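Local coordinates for uncharacterized protein (Bacillus thuringiensis serovar kurstaki, PDB 4XE7) that probably polymerises into actin-like filaments of the bacterial cytoskeleton that segregate plasmid DNA, as ParM proteins do, at residues D69-D83 with K123-V136. Sequence-based numbering, arbitrary orientation.
Sequences DIELLHVRIISNSLD and KKLHLIPLFTSMAV
Ile77 reaches helix 123-136 with both branches: CG2 meets Phe131 CD2 at 4.0 Å, while CD1 lies 3.6 Å from Thr132 OG1 and also touches Ile128. Strand 73-79 and the helix run at 105° with axes 9.9 Å apart. Leu73, Val75 and Ile77, alternate residues of the strand, point their buried side chains at the helix, and all three touch Thr132. Thr132 turns OG1 back to Ile128 O (2.7 Å), satisfying the hydroxyl within the helix; CG2, anti to the backbone N, is left to meet Leu73. Beyond the strand, Leu82 CD2 rests on Leu127 CB and Ile128 CG1. Ser81 OG stands in the plane of the Phe131 ring at its edge, and Met170 O bonds that hydroxyl, while Ser79 OG binds His175 and accepts from Ser81 N (3.0 Å) in an ST turn. The solvent side is looser: Asp83 is exposed, its side chain no nearer than 4.7 Å. Partly exposed Lys123, extended beyond CG, sends NZ to Ser81 O at 3.1 Å, 44° above the carbonyl plane, and a water joins NZ to Asn80 O. The chemistry implies a largely apolar interface in the actin-like fold, its hydroxyls hydrogen-bonded, with one direct bond linking the turn after the strand to Lys123.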
loop_
_atom_site.group_PDB
_atom_site.type_symbol
_atom_site.label_atom_id
_atom_site.label_comp_id
_atom_site.label_asym_id
_atom_site.label_seq_id
_atom_site.Cartn_x
_atom_site.Cartn_y
_atom_site.Cartn_z
ATOM N N ASP A 69 -11.482 7.476 -8.958
ATOM C CA ASP A 69 -11.023 8.830 -9.224
ATOM C C ASP A 69 -9.530 8.920 -9.543
ATOM O O ASP A 69 -9.049 9.995 -9.894
ATOM C CB ASP A 69 -11.374 9.760 -8.060
ATOM C CG ASP A 69 -10.774 9.314 -6.728
ATOM O OD1 ASP A 69 -10.161 8.228 -6.652
ATOM O OD2 ASP A 69 -10.948 10.061 -5.746
ATOM N N ILE A 70 -8.798 7.813 -9.445
ATOM C CA ILE A 70 -7.388 7.851 -9.828
ATOM C C ILE A 70 -7.112 7.064 -11.105
ATOM O O ILE A 70 -5.962 6.982 -11.548
ATOM C CB ILE A 70 -6.480 7.323 -8.725
ATOM C CG1 ILE A 70 -6.794 5.856 -8.439
ATOM C CG2 ILE A 70 -6.619 8.186 -7.474
ATOM C CD1 ILE A 70 -5.763 5.166 -7.609
ATOM N N GLU A 71 -8.167 6.510 -11.700
ATOM C CA GLU A 71 -8.065 5.789 -12.973
ATOM C C GLU A 71 -7.690 6.731 -14.118
ATOM O O GLU A 71 -7.019 6.345 -15.078
ATOM C CB GLU A 71 -9.389 5.077 -13.299
ATOM C CG GLU A 71 -9.770 3.992 -12.293
ATOM C CD GLU A 71 -11.119 3.338 -12.587
ATOM O OE1 GLU A 71 -11.736 3.655 -13.631
ATOM O OE2 GLU A 71 -11.562 2.505 -11.764
ATOM N N LEU A 72 -8.119 7.978 -14.005
ATOM C CA LEU A 72 -7.843 8.942 -15.052
ATOM C C LEU A 72 -7.288 10.226 -14.458
ATOM O O LEU A 72 -8.042 11.123 -14.082
ATOM C CB LEU A 72 -9.113 9.216 -15.858
ATOM C CG LEU A 72 -8.957 9.630 -17.317
ATOM C CD1 LEU A 72 -10.338 9.690 -17.970
ATOM C CD2 LEU A 72 -8.246 10.965 -17.455
ATOM N N LEU A 73 -5.965 10.314 -14.383
ATOM C CA LEU A 73 -5.325 11.504 -13.842
ATOM C C LEU A 73 -4.588 12.258 -14.934
ATOM O O LEU A 73 -3.548 11.815 -15.431
ATOM C CB LEU A 73 -4.361 11.143 -12.699
ATOM C CG LEU A 73 -5.046 10.526 -11.483
ATOM C CD1 LEU A 73 -4.029 9.959 -10.527
ATOM C CD2 LEU A 73 -5.950 11.547 -10.779
ATOM N N HIS A 74 -5.150 13.403 -15.295
ATOM C CA HIS A 74 -4.587 14.265 -16.321
ATOM C C HIS A 74 -4.546 15.653 -15.717
ATOM O O HIS A 74 -5.569 16.322 -15.633
ATOM C CB HIS A 74 -5.428 14.215 -17.599
ATOM C CG HIS A 74 -4.990 15.178 -18.658
ATOM N ND1 HIS A 74 -5.796 15.522 -19.725
ATOM C CD2 HIS A 74 -3.839 15.872 -18.818
ATOM C CE1 HIS A 74 -5.157 16.383 -20.495
ATOM N NE2 HIS A 74 -3.970 16.616 -19.968
ATOM N N VAL A 75 -3.371 16.066 -15.252
ATOM C CA VAL A 75 -3.296 17.257 -14.410
ATOM C C VAL A 75 -2.291 18.289 -14.875
ATOM O O VAL A 75 -1.330 17.979 -15.587
ATOM C CB VAL A 75 -2.961 16.873 -12.954
ATOM C CG1 VAL A 75 -4.056 15.985 -12.395
ATOM C CG2 VAL A 75 -1.610 16.155 -12.889
ATOM N N ARG A 76 -2.541 19.533 -14.481
ATOM C CA ARG A 76 -1.556 20.591 -14.592
ATOM C C ARG A 76 -1.068 20.956 -13.192
ATOM O O ARG A 76 -1.862 21.348 -12.334
ATOM C CB ARG A 76 -2.148 21.818 -15.288
ATOM C CG ARG A 76 -1.215 22.989 -15.337
ATOM C CD ARG A 76 -0.117 22.754 -16.355
ATOM N NE ARG A 76 0.839 23.856 -16.366
ATOM C CZ ARG A 76 0.660 24.993 -17.032
ATOM N NH1 ARG A 76 -0.436 25.185 -17.749
ATOM N NH2 ARG A 76 1.580 25.936 -16.978
ATOM N N ILE A 77 0.232 20.819 -12.959
ATOM C CA ILE A 77 0.798 21.105 -11.642
ATOM C C ILE A 77 1.772 22.276 -11.686
ATOM O O ILE A 77 2.827 22.210 -12.330
ATOM C CB ILE A 77 1.505 19.881 -11.063
ATOM C CG1 ILE A 77 0.485 18.761 -10.866
ATOM C CG2 ILE A 77 2.217 20.237 -9.741
ATOM C CD1 ILE A 77 1.075 17.441 -10.384
ATOM N N ILE A 78 1.396 23.346 -10.994
ATOM C CA ILE A 78 2.228 24.538 -10.824
ATOM C C ILE A 78 2.927 24.547 -9.467
ATOM O O ILE A 78 2.282 24.734 -8.438
ATOM C CB ILE A 78 1.388 25.822 -10.942
ATOM C CG1 ILE A 78 0.447 25.730 -12.146
ATOM C CG2 ILE A 78 2.288 27.055 -11.017
ATOM C CD1 ILE A 78 1.166 25.632 -13.453
ATOM N N SER A 79 4.241 24.361 -9.472
ATOM C CA SER A 79 5.010 24.246 -8.244
ATOM C C SER A 79 6.470 24.629 -8.473
ATOM O O SER A 79 7.052 24.264 -9.492
ATOM C CB SER A 79 4.917 22.805 -7.700
ATOM O OG SER A 79 5.849 22.565 -6.652
ATOM N N ASN A 80 7.067 25.343 -7.520
ATOM C CA ASN A 80 8.504 25.639 -7.592
ATOM C C ASN A 80 9.381 24.441 -7.221
ATOM O O ASN A 80 10.599 24.485 -7.392
ATOM C CB ASN A 80 8.851 26.841 -6.709
ATOM C CG ASN A 80 8.193 28.117 -7.192
ATOM O OD1 ASN A 80 7.982 28.312 -8.394
ATOM N ND2 ASN A 80 7.860 28.992 -6.256
ATOM N N SER A 81 8.756 23.361 -6.751
ATOM C CA SER A 81 9.451 22.090 -6.574
ATOM C C SER A 81 9.768 21.429 -7.919
ATOM O O SER A 81 10.678 20.613 -8.009
ATOM C CB SER A 81 8.603 21.133 -5.721
ATOM O OG SER A 81 8.109 21.815 -4.587
ATOM N N LEU A 82 8.975 21.743 -8.943
ATOM C CA LEU A 82 9.231 21.262 -10.306
ATOM C C LEU A 82 10.065 22.269 -11.097
ATOM O O LEU A 82 9.978 23.472 -10.860
ATOM C CB LEU A 82 7.923 21.006 -11.053
ATOM C CG LEU A 82 6.972 19.958 -10.500
ATOM C CD1 LEU A 82 5.685 19.943 -11.328
ATOM C CD2 LEU A 82 7.638 18.605 -10.498
ATOM N N ASP A 83 10.854 21.789 -12.048
ATOM C CA ASP A 83 11.647 22.706 -12.876
ATOM C C ASP A 83 10.699 23.441 -13.843
ATOM O O ASP A 83 9.521 23.072 -13.944
ATOM C CB ASP A 83 12.771 21.943 -13.605
ATOM C CG ASP A 83 12.337 21.317 -14.945
ATOM O OD1 ASP A 83 11.155 20.971 -15.138
ATOM O OD2 ASP A 83 13.215 21.146 -15.817
ATOM N N LYS A 123 13.447 13.946 -9.696
ATOM C CA LYS A 123 12.484 14.485 -8.736
ATOM C C LYS A 123 11.072 14.599 -9.303
ATOM O O LYS A 123 10.114 14.335 -8.583
ATOM C CB LYS A 123 12.942 15.844 -8.205
ATOM C CG LYS A 123 12.994 16.939 -9.261
ATOM C CD LYS A 123 13.466 18.258 -8.678
ATOM C CE LYS A 123 13.400 19.368 -9.723
ATOM N NZ LYS A 123 13.618 20.706 -9.119
ATOM N N LYS A 124 10.928 14.974 -10.580
ATOM C CA LYS A 124 9.589 15.136 -11.118
ATOM C C LYS A 124 8.833 13.796 -11.153
ATOM O O LYS A 124 7.615 13.781 -10.975
ATOM C CB LYS A 124 9.618 15.792 -12.501
ATOM C CG LYS A 124 9.822 14.876 -13.693
ATOM C CD LYS A 124 9.812 15.707 -14.993
ATOM C CE LYS A 124 10.079 14.840 -16.212
ATOM N NZ LYS A 124 11.399 14.150 -16.152
ATOM N N LEU A 125 9.540 12.679 -11.335
ATOM C CA LEU A 125 8.898 11.357 -11.286
ATOM C C LEU A 125 8.133 11.129 -9.980
ATOM O O LEU A 125 7.107 10.445 -9.961
ATOM C CB LEU A 125 9.924 10.227 -11.432
ATOM C CG LEU A 125 10.802 10.144 -12.677
ATOM C CD1 LEU A 125 11.811 8.995 -12.542
ATOM C CD2 LEU A 125 9.936 9.975 -13.925
ATOM N N HIS A 126 8.657 11.677 -8.888
ATOM C CA HIS A 126 8.114 11.400 -7.566
ATOM C C HIS A 126 7.275 12.547 -7.033
ATOM O O HIS A 126 6.324 12.314 -6.300
ATOM C CB HIS A 126 9.260 11.049 -6.602
ATOM C CG HIS A 126 10.005 9.815 -7.015
ATOM N ND1 HIS A 126 9.519 8.545 -6.783
ATOM C CD2 HIS A 126 11.156 9.657 -7.704
ATOM C CE1 HIS A 126 10.356 7.659 -7.291
ATOM N NE2 HIS A 126 11.355 8.304 -7.860
ATOM N N LEU A 127 7.603 13.783 -7.414
ATOM C CA LEU A 127 6.804 14.925 -6.962
ATOM C C LEU A 127 5.420 14.967 -7.604
ATOM O O LEU A 127 4.412 15.252 -6.930
ATOM C CB LEU A 127 7.525 16.239 -7.242
ATOM C CG LEU A 127 8.771 16.484 -6.390
ATOM C CD1 LEU A 127 9.515 17.717 -6.889
ATOM C CD2 LEU A 127 8.406 16.618 -4.918
ATOM N N ILE A 128 5.356 14.679 -8.898
ATOM C CA ILE A 128 4.080 14.767 -9.599
ATOM C C ILE A 128 3.044 13.787 -9.005
ATOM O O ILE A 128 1.929 14.199 -8.696
ATOM C CB ILE A 128 4.267 14.574 -11.111
ATOM C CG1 ILE A 128 4.919 15.843 -11.698
ATOM C CG2 ILE A 128 2.924 14.288 -11.778
ATOM C CD1 ILE A 128 5.352 15.763 -13.160
ATOM N N PRO A 129 3.409 12.509 -8.792
ATOM C CA PRO A 129 2.427 11.646 -8.126
ATOM C C PRO A 129 2.145 12.041 -6.678
ATOM O O PRO A 129 1.011 11.878 -6.228
ATOM C CB PRO A 129 3.076 10.262 -8.191
ATOM C CG PRO A 129 3.964 10.349 -9.415
ATOM C CD PRO A 129 4.533 11.728 -9.330
ATOM N N LEU A 130 3.135 12.561 -5.969
ATOM C CA LEU A 130 2.903 13.005 -4.592
ATOM C C LEU A 130 1.885 14.146 -4.550
ATOM O O LEU A 130 0.900 14.075 -3.818
ATOM C CB LEU A 130 4.224 13.434 -3.933
ATOM C CG LEU A 130 4.134 14.308 -2.679
ATOM C CD1 LEU A 130 3.741 13.471 -1.440
ATOM C CD2 LEU A 130 5.425 15.048 -2.418
ATOM N N PHE A 131 2.116 15.197 -5.336
ATOM C CA PHE A 131 1.202 16.344 -5.342
ATOM C C PHE A 131 -0.172 15.936 -5.834
ATOM O O PHE A 131 -1.191 16.417 -5.338
ATOM C CB PHE A 131 1.741 17.483 -6.212
ATOM C CG PHE A 131 2.925 18.182 -5.617
ATOM C CD1 PHE A 131 3.039 18.334 -4.248
ATOM C CD2 PHE A 131 3.929 18.688 -6.426
ATOM C CE1 PHE A 131 4.139 18.988 -3.693
ATOM C CE2 PHE A 131 5.027 19.337 -5.880
ATOM C CZ PHE A 131 5.134 19.490 -4.519
ATOM N N THR A 132 -0.192 15.039 -6.809
ATOM C CA THR A 132 -1.452 14.539 -7.339
ATOM C C THR A 132 -2.219 13.785 -6.261
ATOM O O THR A 132 -3.446 13.927 -6.154
ATOM C CB THR A 132 -1.225 13.630 -8.566
ATOM O OG1 THR A 132 -0.617 14.401 -9.606
ATOM C CG2 THR A 132 -2.539 13.059 -9.072
ATOM N N SER A 133 -1.508 13.001 -5.447
ATOM C CA SER A 133 -2.178 12.243 -4.390
ATOM C C SER A 133 -2.806 13.205 -3.370
ATOM O O SER A 133 -3.951 13.001 -2.931
ATOM C CB SER A 133 -1.209 11.269 -3.699
ATOM O OG SER A 133 -0.345 11.936 -2.784
ATOM N N MET A 134 -2.070 14.261 -3.020
ATOM C CA MET A 134 -2.594 15.321 -2.154
ATOM C C MET A 134 -3.858 15.956 -2.731
ATOM O O MET A 134 -4.809 16.241 -2.006
ATOM C CB MET A 134 -1.557 16.432 -1.946
ATOM C CG MET A 134 -0.361 16.077 -1.102
ATOM S SD MET A 134 0.815 17.456 -1.036
ATOM C CE MET A 134 2.029 16.717 0.075
ATOM N N ALA A 135 -3.838 16.221 -4.038
ATOM C CA ALA A 135 -4.965 16.876 -4.713
ATOM C C ALA A 135 -6.198 16.001 -4.750
ATOM O O ALA A 135 -7.316 16.497 -4.598
ATOM C CB ALA A 135 -4.584 17.284 -6.151
ATOM N N VAL A 136 -6.001 14.710 -4.979
ATOM C CA VAL A 136 -7.133 13.782 -4.996
ATOM C C VAL A 136 -7.795 13.685 -3.615
ATOM O O VAL A 136 -9.023 13.721 -3.505
ATOM C CB VAL A 136 -6.716 12.368 -5.475
ATOM C CG1 VAL A 136 -7.913 11.391 -5.398
ATOM C CG2 VAL A 136 -6.187 12.435 -6.908
HETATM O O HOH W 1 12.496 23.444 -8.895
#